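Local coordinates for protein polyisoprenyl-teichoic acid--peptidoglycan teichoic acid transferase TagV (Bacillus subtilis, PDB 6UF3) that belongs to the LytR-CpsA-Psr family of bacterial cell-envelope proteins and folds as an alpha/beta protein with helices packed around a central mixed sheet, at residues D101-V106 / N169-R174. Sequence-based numbering, arbitrary orientation.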
ATOM      1  N   ASP A 101      -5.817  14.327   3.423  1.00 26.09           N
ATOM      2  CA  ASP A 101      -5.122  15.496   2.881  1.00 30.96           C
ATOM      3  C   ASP A 101      -4.553  15.213   1.496  1.00 30.90           C
ATOM      4  O   ASP A 101      -4.690  16.038   0.583  1.00 30.41           O
ATOM      5  CB  ASP A 101      -4.006  15.951   3.828  1.00 28.55           C
ATOM      6  CG  ASP A 101      -3.381  17.274   3.398  1.00 34.08           C
ATOM      7  OD1 ASP A 101      -4.131  18.261   3.270  1.00 33.68           O
ATOM      8  OD2 ASP A 101      -2.148  17.327   3.183  1.00 37.74           O
ATOM      9  N   VAL A 102      -3.901  14.061   1.326  1.00 26.35           N
ATOM     10  CA  VAL A 102      -3.343  13.702   0.024  1.00 22.45           C
ATOM     11  C   VAL A 102      -4.435  13.731  -1.034  1.00 26.73           C
ATOM     12  O   VAL A 102      -4.288  14.362  -2.088  1.00 25.99           O
ATOM     13  CB  VAL A 102      -2.671  12.318   0.075  1.00 24.52           C
ATOM     14  CG1 VAL A 102      -2.285  11.876  -1.339  1.00 25.23           C
ATOM     15  CG2 VAL A 102      -1.448  12.335   0.984  1.00 25.54           C
ATOM     16  N   ILE A 103      -5.558  13.068  -0.749  1.00 26.17           N
ATOM     17  CA  ILE A 103      -6.634  12.970  -1.737  1.00 24.59           C
ATOM     18  C   ILE A 103      -7.199  14.349  -2.056  1.00 29.27           C
ATOM     19  O   ILE A 103      -7.502  14.672  -3.219  1.00 28.21           O
ATOM     20  CB  ILE A 103      -7.732  12.008  -1.240  1.00 23.55           C
ATOM     21  CG1 ILE A 103      -7.163  10.608  -0.993  1.00 23.54           C
ATOM     22  CG2 ILE A 103      -8.892  11.946  -2.242  1.00 23.98           C
ATOM     23  CD1 ILE A 103      -6.569   9.943  -2.248  1.00 26.68           C
ATOM     24  N   ASN A 104      -7.353  15.190  -1.033  1.00 26.66           N
ATOM     25  CA  ASN A 104      -7.923  16.511  -1.267  1.00 30.59           C
ATOM     26  C   ASN A 104      -6.967  17.400  -2.050  1.00 33.32           C
ATOM     27  O   ASN A 104      -7.417  18.215  -2.864  1.00 34.70           O
ATOM     28  CB  ASN A 104      -8.303  17.156   0.063  1.00 28.61           C
ATOM     29  CG  ASN A 104      -9.615  16.625   0.605  1.00 31.42           C
ATOM     30  OD1 ASN A 104     -10.493  16.216  -0.157  1.00 30.08           O
ATOM     31  ND2 ASN A 104      -9.751  16.625   1.926  1.00 30.97           N
ATOM     32  N   GLU A 105      -5.655  17.226  -1.859  1.00 30.84           N
ATOM     33  CA  GLU A 105      -4.690  18.076  -2.552  1.00 39.66           C
ATOM     34  C   GLU A 105      -4.638  17.776  -4.045  1.00 42.93           C
ATOM     35  O   GLU A 105      -4.369  18.678  -4.847  1.00 38.50           O
ATOM     36  CB  GLU A 105      -3.295  17.922  -1.937  1.00 38.86           C
ATOM     37  CG  GLU A 105      -3.126  18.564  -0.560  1.00 38.49           C
ATOM     38  CD  GLU A 105      -3.102  20.089  -0.599  1.00 49.89           C
ATOM     39  OE1 GLU A 105      -3.213  20.678  -1.698  1.00 49.46           O
ATOM     40  OE2 GLU A 105      -2.966  20.700   0.481  1.00 53.53           O
ATOM     41  N   VAL A 106      -4.880  16.523  -4.446  1.00 45.10           N
ATOM     42  CA  VAL A 106      -4.968  16.210  -5.870  1.00 41.05           C
ATOM     43  C   VAL A 106      -6.370  16.435  -6.419  1.00 37.89           C
ATOM     44  O   VAL A 106      -6.616  16.157  -7.599  1.00 41.29           O
ATOM     45  CB  VAL A 106      -4.500  14.767  -6.164  1.00 40.09           C
ATOM     46  CG1 VAL A 106      -3.092  14.543  -5.634  1.00 41.50           C
ATOM     47  CG2 VAL A 106      -5.468  13.752  -5.585  1.00 32.28           C
ATOM     48  N   ASN A 169      -3.943   2.717  -7.560  1.00 22.23           N
ATOM     49  CA  ASN A 169      -3.940   2.741  -9.021  1.00 20.94           C
ATOM     50  C   ASN A 169      -4.455   4.073  -9.538  1.00 21.24           C
ATOM     51  O   ASN A 169      -3.922   4.618 -10.515  1.00 24.43           O
ATOM     52  CB  ASN A 169      -4.801   1.605  -9.584  1.00 21.24           C
ATOM     53  CG  ASN A 169      -4.117   0.242  -9.497  1.00 26.21           C
ATOM     54  OD1 ASN A 169      -2.902   0.152  -9.348  1.00 26.54           O
ATOM     55  ND2 ASN A 169      -4.903  -0.817  -9.595  1.00 28.08           N
ATOM     56  N   ALA A 170      -5.500   4.613  -8.901  1.00 22.69           N
ATOM     57  CA  ALA A 170      -6.044   5.891  -9.357  1.00 24.54           C
ATOM     58  C   ALA A 170      -5.042   7.022  -9.161  1.00 22.08           C
ATOM     59  O   ALA A 170      -4.920   7.915 -10.013  1.00 23.53           O
ATOM     60  CB  ALA A 170      -7.352   6.187  -8.622  1.00 26.98           C
ATOM     61  N   LEU A 171      -4.313   6.998  -8.044  1.00 22.52           N
ATOM     62  CA  LEU A 171      -3.259   7.991  -7.833  1.00 22.32           C
ATOM     63  C   LEU A 171      -2.156   7.860  -8.880  1.00 23.23           C
ATOM     64  O   LEU A 171      -1.653   8.864  -9.399  1.00 23.92           O
ATOM     65  CB  LEU A 171      -2.683   7.846  -6.418  1.00 22.15           C
ATOM     66  CG  LEU A 171      -3.625   8.325  -5.307  1.00 25.52           C
ATOM     67  CD1 LEU A 171      -3.179   7.851  -3.922  1.00 26.20           C
ATOM     68  CD2 LEU A 171      -3.785   9.849  -5.334  1.00 26.91           C
ATOM     69  N   ILE A 172      -1.744   6.622  -9.182  1.00 21.99           N
ATOM     70  CA  ILE A 172      -0.734   6.405 -10.216  1.00 23.30           C
ATOM     71  C   ILE A 172      -1.214   6.946 -11.554  1.00 23.99           C
ATOM     72  O   ILE A 172      -0.453   7.575 -12.296  1.00 26.14           O
ATOM     73  CB  ILE A 172      -0.381   4.906 -10.308  1.00 20.07           C
ATOM     74  CG1 ILE A 172       0.369   4.461  -9.051  1.00 24.56           C
ATOM     75  CG2 ILE A 172       0.440   4.622 -11.566  1.00 23.53           C
ATOM     76  CD1 ILE A 172       0.512   2.961  -8.899  1.00 25.07           C
ATOM     77  N   ASP A 173      -2.479   6.695 -11.893  1.00 23.04           N
ATOM     78  CA  ASP A 173      -3.010   7.171 -13.167  1.00 25.98           C
ATOM     79  C   ASP A 173      -3.046   8.687 -13.205  1.00 31.28           C
ATOM     80  O   ASP A 173      -2.722   9.301 -14.233  1.00 31.55           O
ATOM     81  CB  ASP A 173      -4.405   6.590 -13.409  1.00 23.74           C
ATOM     82  CG  ASP A 173      -4.353   5.124 -13.781  1.00 32.06           C
ATOM     83  OD1 ASP A 173      -3.299   4.721 -14.298  1.00 32.75           O
ATOM     84  OD2 ASP A 173      -5.337   4.388 -13.551  1.00 30.18           O
ATOM     85  N   ARG A 174      -3.427   9.311 -12.089  1.00 33.10           N
ATOM     86  CA  ARG A 174      -3.451  10.767 -12.042  1.00 34.64           C
ATOM     87  C   ARG A 174      -2.057  11.339 -12.256  1.00 30.40           C
ATOM     88  O   ARG A 174      -1.865  12.236 -13.083  1.00 37.46           O
ATOM     89  CB  ARG A 174      -4.027  11.248 -10.715  1.00 32.07           C
ATOM     90  CG  ARG A 174      -3.839  12.728 -10.534  1.00 48.14           C
ATOM     91  CD  ARG A 174      -4.855  13.468 -11.379  1.00 53.21           C
ATOM     92  NE  ARG A 174      -6.194  13.193 -10.881  1.00 61.47           N
ATOM     93  CZ  ARG A 174      -6.700  13.761  -9.794  1.00 67.73           C
ATOM     94  NH1 ARG A 174      -7.924  13.456  -9.388  1.00 67.90           N
ATOM     95  NH2 ARG A 174      -5.979  14.643  -9.117  1.00 71.41           N
TER
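Leu-171 of helix 158-177 extends its CD2 methyl to the end of helix 96-105, where it meets two aliphatic side chains. CD2 lies 4.2 Å from CD1 of Ile-103 and 4.3 Å from CG2 of Val-106, so one methyl group joins residues nearly a helical turn apart. The Ile-103 side chain starts out alongside the opposing helix, but its bend at chi2 (-61°) brings CD1 nearer to it, and the two side chains cross at about a right angle. Val-106, just past the last helical residue, offers CG2, the methyl held between its backbone N and carbonyl carbon. These are loose van der Waals contacts.

One turn after Leu-171, Arg-174 leaves its helix with CG anti to the backbone N (chi1 170°); the modelled chain, bent at chi2 and chi3, puts the guanidinium edge next to Val-106 O, a doubtful pose because NH2 and Val-106 O are only 2.2 Å apart, too short to be real. NH1 makes a weak hydrogen bond to Gly-108 O, in the turn leading to strand 109-113. Ile-109 of that strand packs against Ala-170 and Leu-171. The arrangement is a sparse aliphatic contact between one helix and the C-terminal end of another, with the residue that follows it; the Arg-174 side chain lies beside that end, and the contact joins two helices of the LytR-CpsA-Psr alpha/beta fold.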